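Local coordinates for protein gingipain R2 Pro-Domain (Porphyromonas gingivalis, PDB 4IEF) that is the prodomain of an arginine-specific cysteine protease, probably keeping the gingipain zymogen latent and helping its catalytic domain to fold, at residues A[40-49]-A[113-121]. Numbering follows the deposited sequence.
Sequences VQTSKGVAQV and QIPYVYGQS
Thr-42 OG1 sits at the meeting point of three groups: it accepts from Tyr-118 OH at 2.7 Å, donates to Gly-45 O at 2.6 Å, and takes a weak bond from Lys-44 N. It belongs to a β-hairpin, strands 36-42 and 45-51 joined by a type I turn from Thr-42 to Gly-45, and the loop 113-121 lays two tyrosines against that hairpin. With OG1 set between the backbone N and the carbonyl carbon (chi1 79°), Thr-42 directs its hydroxyl to Gly-45 O across the turn and meets the Tyr-118 ring at its edge, in plane. Lys-44 covers one face of the same ring: its CD stands over the centre, 3.6 Å from the ring centroid, a CH-pi contact, while NZ lies farther off and adds at most a weak cation-pi attraction. Tyr-122 meets Tyr-118 edge-to-face. Two residues back along the loop, Tyr-116 receives Val-40 CG2 over one face, 3.9 Å from its centroid and 18° off the normal. Val-49 CG2 comes within 3.7 Å of Tyr-116 OH, and Thr-42 CG2 packs on Tyr-116 CB. Water ties the backbones together as well, accepting from Tyr-116 N and donating to Gln-41 O at 2.7 Å; a second water links Tyr-118 N to Ser-43 OG.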
loop_
_atom_site.group_PDB
_atom_site.type_symbol
_atom_site.label_atom_id
_atom_site.label_comp_id
_atom_site.label_asym_id
_atom_site.label_seq_id
_atom_site.Cartn_x
_atom_site.Cartn_y
_atom_site.Cartn_z
ATOM N N VAL A 40 15.707 -28.323 8.967
ATOM C CA VAL A 40 14.509 -28.840 8.300
ATOM C C VAL A 40 14.767 -30.278 7.805
ATOM O O VAL A 40 15.904 -30.645 7.503
ATOM C CB VAL A 40 13.980 -27.928 7.151
ATOM C CG1 VAL A 40 13.470 -26.589 7.671
ATOM C CG2 VAL A 40 15.019 -27.723 6.059
ATOM N N GLN A 41 13.684 -31.050 7.684
ATOM C CA GLN A 41 13.675 -32.430 7.223
ATOM C C GLN A 41 13.760 -32.505 5.707
ATOM O O GLN A 41 12.906 -31.947 5.016
ATOM C CB GLN A 41 12.397 -33.145 7.710
ATOM C CG GLN A 41 12.446 -34.665 7.555
ATOM C CD GLN A 41 11.364 -35.362 8.335
ATOM O OE1 GLN A 41 10.170 -35.060 8.215
ATOM N NE2 GLN A 41 11.758 -36.341 9.131
ATOM N N THR A 42 14.783 -33.203 5.188
ATOM C CA THR A 42 14.894 -33.383 3.739
ATOM C C THR A 42 15.276 -34.837 3.425
ATOM O O THR A 42 15.656 -35.583 4.327
ATOM C CB THR A 42 15.875 -32.380 3.080
ATOM O OG1 THR A 42 17.225 -32.795 3.266
ATOM C CG2 THR A 42 15.689 -30.941 3.539
ATOM N N SER A 43 15.203 -35.216 2.135
ATOM C CA SER A 43 15.579 -36.538 1.622
ATOM C C SER A 43 17.068 -36.830 1.842
ATOM O O SER A 43 17.442 -37.996 1.954
ATOM C CB SER A 43 15.250 -36.641 0.136
ATOM O OG SER A 43 15.891 -35.618 -0.612
ATOM N N LYS A 44 17.911 -35.775 1.907
ATOM C CA LYS A 44 19.359 -35.886 2.133
ATOM C C LYS A 44 19.713 -35.712 3.629
ATOM O O LYS A 44 20.886 -35.573 3.972
ATOM C CB LYS A 44 20.118 -34.854 1.274
ATOM C CG LYS A 44 20.091 -35.140 -0.221
ATOM C CD LYS A 44 20.846 -34.071 -1.004
ATOM C CE LYS A 44 20.700 -34.228 -2.501
ATOM N NZ LYS A 44 21.449 -35.402 -3.033
ATOM N N GLY A 45 18.700 -35.750 4.494
ATOM C CA GLY A 45 18.852 -35.585 5.936
ATOM C C GLY A 45 18.480 -34.193 6.401
ATOM O O GLY A 45 17.739 -33.485 5.713
ATOM N N VAL A 46 18.989 -33.782 7.570
ATOM C CA VAL A 46 18.711 -32.456 8.132
ATOM C C VAL A 46 19.502 -31.403 7.373
ATOM O O VAL A 46 20.734 -31.463 7.320
ATOM C CB VAL A 46 18.981 -32.367 9.658
ATOM C CG1 VAL A 46 18.744 -30.951 10.189
ATOM C CG2 VAL A 46 18.115 -33.356 10.398
ATOM N N ALA A 47 18.779 -30.448 6.790
ATOM C CA ALA A 47 19.334 -29.330 6.044
ATOM C C ALA A 47 19.052 -28.028 6.791
ATOM O O ALA A 47 18.164 -27.992 7.645
ATOM C CB ALA A 47 18.750 -29.293 4.645
ATOM N N GLN A 48 19.813 -26.969 6.488
ATOM C CA GLN A 48 19.683 -25.687 7.177
ATOM C C GLN A 48 19.048 -24.611 6.313
ATOM O O GLN A 48 19.450 -24.413 5.165
ATOM C CB GLN A 48 21.061 -25.197 7.676
ATOM C CG GLN A 48 21.774 -26.141 8.655
ATOM C CD GLN A 48 20.986 -26.445 9.910
ATOM O OE1 GLN A 48 20.381 -25.565 10.527
ATOM N NE2 GLN A 48 20.977 -27.707 10.319
ATOM N N VAL A 49 18.052 -23.910 6.881
ATOM C CA VAL A 49 17.392 -22.776 6.240
ATOM C C VAL A 49 18.040 -21.515 6.849
ATOM O O VAL A 49 17.814 -21.224 8.026
ATOM C CB VAL A 49 15.837 -22.769 6.354
ATOM C CG1 VAL A 49 15.244 -21.472 5.800
ATOM C CG2 VAL A 49 15.223 -23.969 5.655
ATOM N N GLN A 113 3.022 -28.882 3.899
ATOM C CA GLN A 113 2.806 -30.129 3.158
ATOM C C GLN A 113 3.707 -30.235 1.910
ATOM O O GLN A 113 3.754 -31.301 1.294
ATOM C CB GLN A 113 1.334 -30.248 2.747
ATOM C CG GLN A 113 0.415 -30.779 3.842
ATOM C CD GLN A 113 -1.047 -30.673 3.479
ATOM O OE1 GLN A 113 -1.899 -30.558 4.355
ATOM N NE2 GLN A 113 -1.388 -30.706 2.191
ATOM N N ILE A 114 4.418 -29.147 1.542
ATOM C CA ILE A 114 5.332 -29.123 0.395
ATOM C C ILE A 114 6.721 -29.547 0.902
ATOM O O ILE A 114 7.229 -28.943 1.850
ATOM C CB ILE A 114 5.350 -27.751 -0.344
ATOM C CG1 ILE A 114 3.950 -27.396 -0.895
ATOM C CG2 ILE A 114 6.393 -27.739 -1.476
ATOM C CD1 ILE A 114 3.731 -25.914 -1.214
ATOM N N PRO A 115 7.349 -30.593 0.318
ATOM C CA PRO A 115 8.654 -31.014 0.829
ATOM C C PRO A 115 9.798 -30.236 0.190
ATOM O O PRO A 115 9.630 -29.612 -0.862
ATOM C CB PRO A 115 8.707 -32.497 0.453
ATOM C CG PRO A 115 7.889 -32.594 -0.803
ATOM C CD PRO A 115 6.917 -31.442 -0.814
ATOM N N TYR A 116 10.969 -30.286 0.826
ATOM C CA TYR A 116 12.184 -29.689 0.287
ATOM C C TYR A 116 12.737 -30.667 -0.752
ATOM O O TYR A 116 13.035 -31.812 -0.411
ATOM C CB TYR A 116 13.186 -29.414 1.422
ATOM C CG TYR A 116 12.800 -28.253 2.315
ATOM C CD1 TYR A 116 12.081 -28.458 3.488
ATOM C CD2 TYR A 116 13.178 -26.955 2.003
ATOM C CE1 TYR A 116 11.731 -27.393 4.320
ATOM C CE2 TYR A 116 12.844 -25.884 2.828
ATOM C CZ TYR A 116 12.117 -26.105 3.986
ATOM O OH TYR A 116 11.777 -25.038 4.786
ATOM N N VAL A 117 12.778 -30.258 -2.023
ATOM C CA VAL A 117 13.245 -31.105 -3.120
ATOM C C VAL A 117 14.502 -30.473 -3.738
ATOM O O VAL A 117 14.514 -29.291 -4.082
ATOM C CB VAL A 117 12.123 -31.402 -4.169
ATOM C CG1 VAL A 117 11.493 -30.126 -4.718
ATOM C CG2 VAL A 117 12.607 -32.314 -5.297
ATOM N N TYR A 118 15.565 -31.276 -3.841
ATOM C CA TYR A 118 16.851 -30.869 -4.401
ATOM C C TYR A 118 16.818 -30.947 -5.926
ATOM O O TYR A 118 16.377 -31.956 -6.482
ATOM C CB TYR A 118 17.990 -31.746 -3.846
ATOM C CG TYR A 118 18.206 -31.593 -2.357
ATOM C CD1 TYR A 118 17.535 -32.408 -1.448
ATOM C CD2 TYR A 118 19.098 -30.649 -1.855
ATOM C CE1 TYR A 118 17.725 -32.268 -0.075
ATOM C CE2 TYR A 118 19.310 -30.511 -0.481
ATOM C CZ TYR A 118 18.612 -31.317 0.406
ATOM O OH TYR A 118 18.802 -31.185 1.759
ATOM N N GLY A 119 17.269 -29.880 -6.579
ATOM C CA GLY A 119 17.346 -29.806 -8.035
ATOM C C GLY A 119 18.696 -30.261 -8.547
ATOM O O GLY A 119 19.560 -30.624 -7.744
ATOM N N GLN A 120 18.902 -30.217 -9.885
ATOM C CA GLN A 120 20.139 -30.629 -10.550
ATOM C C GLN A 120 21.333 -29.740 -10.160
ATOM O O GLN A 120 22.478 -30.195 -10.231
ATOM C CB GLN A 120 19.950 -30.625 -12.078
ATOM C CG GLN A 120 20.275 -31.968 -12.749
ATOM C CD GLN A 120 21.757 -32.306 -12.740
ATOM O OE1 GLN A 120 22.192 -33.296 -12.136
ATOM N NE2 GLN A 120 22.561 -31.526 -13.452
ATOM N N SER A 121 21.059 -28.485 -9.722
ATOM C CA SER A 121 22.055 -27.509 -9.281
ATOM C C SER A 121 22.922 -28.046 -8.114
ATOM O O SER A 121 24.051 -27.577 -7.937
ATOM C CB SER A 121 21.364 -26.211 -8.870
ATOM O OG SER A 121 20.457 -26.392 -7.796
HETATM O O HOH W 1 11.284 -31.954 2.847
HETATM O O HOH W 2 14.822 -34.210 -2.794
#